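Local coordinates for CRISPR-associated protein, Cse1 family (Acidimicrobium ferrooxidans, PDB 4H3T), which is probably the large subunit of a type I-E Cascade complex, which in relatives helps recognise foreign DNA for CRISPR interference, at residues L429-E433 / E434-H438. The protein carries 1 engineered substitution. Sequence-based numbering, arbitrary orientation.
Sequences LSFHE and ESKRH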
loop_
_atom_site.group_PDB
_atom_site.type_symbol
_atom_site.label_atom_id
_atom_site.label_comp_id
_atom_site.label_asym_id
_atom_site.label_seq_id
_atom_site.Cartn_x
_atom_site.Cartn_y
_atom_site.Cartn_z
ATOM N N LEU A 429 -41.630 -19.016 -24.105
ATOM C CA LEU A 429 -42.171 -19.869 -25.153
ATOM C C LEU A 429 -41.921 -19.380 -26.590
ATOM O O LEU A 429 -42.175 -20.136 -27.524
ATOM C CB LEU A 429 -43.683 -20.052 -24.961
ATOM C CG LEU A 429 -44.156 -20.917 -23.754
ATOM C CD1 LEU A 429 -45.639 -20.703 -23.513
ATOM C CD2 LEU A 429 -43.985 -22.402 -24.025
ATOM N N SER A 430 -41.403 -18.182 -26.791
ATOM C CA SER A 430 -41.080 -17.733 -28.149
ATOM C C SER A 430 -39.704 -18.264 -28.598
ATOM O O SER A 430 -39.293 -17.953 -29.723
ATOM C CB SER A 430 -41.120 -16.224 -28.249
ATOM O OG SER A 430 -39.999 -15.675 -27.588
ATOM N N PHE A 431 -38.968 -19.009 -27.717
ATOM C CA PHE A 431 -37.725 -19.682 -28.083
ATOM C C PHE A 431 -38.039 -21.180 -28.280
ATOM O O PHE A 431 -39.026 -21.666 -27.753
ATOM C CB PHE A 431 -36.616 -19.448 -27.082
ATOM C CG PHE A 431 -36.166 -18.018 -27.076
ATOM C CD1 PHE A 431 -35.114 -17.602 -27.884
ATOM C CD2 PHE A 431 -36.788 -17.078 -26.257
ATOM C CE1 PHE A 431 -34.674 -16.276 -27.855
ATOM C CE2 PHE A 431 -36.367 -15.753 -26.254
ATOM C CZ PHE A 431 -35.273 -15.369 -27.006
ATOM N N HIS A 432 -37.254 -21.881 -29.106
ATOM C CA HIS A 432 -37.578 -23.239 -29.544
ATOM C C HIS A 432 -36.603 -24.278 -29.050
ATOM O O HIS A 432 -36.681 -25.416 -29.463
ATOM C CB HIS A 432 -37.672 -23.233 -31.074
ATOM C CG HIS A 432 -38.516 -22.090 -31.580
ATOM N ND1 HIS A 432 -39.899 -22.071 -31.400
ATOM C CD2 HIS A 432 -38.140 -20.928 -32.174
ATOM C CE1 HIS A 432 -40.326 -20.936 -31.945
ATOM N NE2 HIS A 432 -39.300 -20.200 -32.394
ATOM N N GLU A 433 -35.797 -23.928 -28.054
ATOM C CA GLU A 433 -34.836 -24.809 -27.400
ATOM C C GLU A 433 -35.005 -24.600 -25.923
ATOM O O GLU A 433 -35.121 -23.454 -25.477
ATOM C CB GLU A 433 -33.374 -24.475 -27.843
ATOM C CG GLU A 433 -33.051 -24.841 -29.289
ATOM C CD GLU A 433 -31.964 -23.998 -29.944
ATOM O OE1 GLU A 433 -30.812 -24.015 -29.451
ATOM O OE2 GLU A 433 -32.267 -23.313 -30.950
ATOM N N GLU A 434 -34.992 -25.667 -25.169
ATOM C CA GLU A 434 -35.203 -25.644 -23.734
ATOM C C GLU A 434 -34.177 -24.739 -23.004
ATOM O O GLU A 434 -34.594 -23.948 -22.142
ATOM C CB GLU A 434 -35.212 -27.126 -23.219
ATOM C CG GLU A 434 -35.700 -27.355 -21.799
ATOM C CD GLU A 434 -37.154 -27.012 -21.538
ATOM O OE1 GLU A 434 -37.835 -26.569 -22.490
ATOM O OE2 GLU A 434 -37.626 -27.209 -20.389
ATOM N N SER A 435 -32.888 -24.739 -23.426
ATOM C CA SER A 435 -31.851 -23.868 -22.846
ATOM C C SER A 435 -32.142 -22.371 -23.098
ATOM O O SER A 435 -31.976 -21.528 -22.196
ATOM C CB SER A 435 -30.477 -24.201 -23.443
ATOM O OG SER A 435 -30.420 -23.924 -24.839
ATOM N N LYS A 436 -32.530 -22.045 -24.340
ATOM C CA LYS A 436 -32.872 -20.672 -24.716
ATOM C C LYS A 436 -34.193 -20.209 -24.089
ATOM O O LYS A 436 -34.351 -19.025 -23.891
ATOM C CB LYS A 436 -32.956 -20.527 -26.239
ATOM C CG LYS A 436 -31.599 -20.644 -26.951
ATOM C CD LYS A 436 -31.746 -20.301 -28.454
ATOM C CE LYS A 436 -30.432 -20.026 -29.151
ATOM N NZ LYS A 436 -29.523 -21.205 -29.166
ATOM N N ARG A 437 -35.126 -21.113 -23.761
ATOM C CA ARG A 437 -36.372 -20.689 -23.089
ATOM C C ARG A 437 -36.094 -20.189 -21.654
ATOM O O ARG A 437 -36.815 -19.322 -21.198
ATOM C CB ARG A 437 -37.403 -21.836 -23.039
ATOM C CG ARG A 437 -37.995 -22.181 -24.381
ATOM C CD ARG A 437 -39.135 -23.145 -24.247
ATOM N NE ARG A 437 -39.904 -23.262 -25.497
ATOM C CZ ARG A 437 -40.947 -24.063 -25.679
ATOM N NH1 ARG A 437 -41.340 -24.890 -24.713
ATOM N NH2 ARG A 437 -41.584 -24.072 -26.835
ATOM N N HIS A 438 -35.081 -20.753 -20.955
ATOM C CA HIS A 438 -34.711 -20.402 -19.600
ATOM C C HIS A 438 -33.768 -19.224 -19.688
ATOM O O HIS A 438 -32.561 -19.408 -19.880
ATOM C CB HIS A 438 -34.044 -21.574 -18.891
ATOM C CG HIS A 438 -34.937 -22.732 -18.572
ATOM N ND1 HIS A 438 -35.156 -23.738 -19.491
ATOM C CD2 HIS A 438 -35.584 -23.042 -17.421
ATOM C CE1 HIS A 438 -35.988 -24.595 -18.911
ATOM N NE2 HIS A 438 -36.260 -24.230 -17.653
HETATM O O HOH W 1 -41.793 -22.283 -29.158
#
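At the protein surface, in the link between helices 417-420 and 445-473 of the C-terminal helical part, the loop at residues 429-433 ends in Glu-433, the N-cap of the single-turn helix 434-437, and the Arg-437 side chain folds back over that loop. Its NE gives a nearly straight hydrogen bond to Phe-431 O, 2.9 Å long with an N-H...O angle of 178°. The oxygen lies in the guanidinium plane, but NE sits above the plane of the carbonyl. CG of Arg-437 is anti to its own carbonyl carbon (chi1 -70°), and the chain beyond runs extended, which carries NE back to the loop. Over one face of the guanidinium lies Leu-429 CD2, 3.7 Å from Arg-437 NH1. A water at the edge accepts from Arg-437 NH2 and donates to Leu-429 O; it also accepts a weak bond from His-432 ND1. Arg-437 NH1 is hydrogen-bonded to the hydroxyl of Tyr-427, and so is Glu-434 OE1. With an alanine at Arg-437, Phe-431 O would probably lose this donor and the water one of its anchors.

The Glu-433 and Lys-436 side chains run alongside each other in the same direction. The lysine bends at its last torsion (chi4 63°), and Lys-436 NZ makes a salt bridge of 3.1 Å to Glu-433 OE1, reaching it from above the carboxylate plane. The Phe-431 and Lys-436 side chains meet roughly at right angles, and the backbone oxygen Lys-436 O lies over one face of the phenyl ring. Arg-437 N donates a backbone hydrogen bond of 2.9 Å to Glu-433 O, closing the helical turn. At the far end His-438 ND1 donates to Glu-434 O at 2.7 Å, with that oxygen close to the imidazole plane.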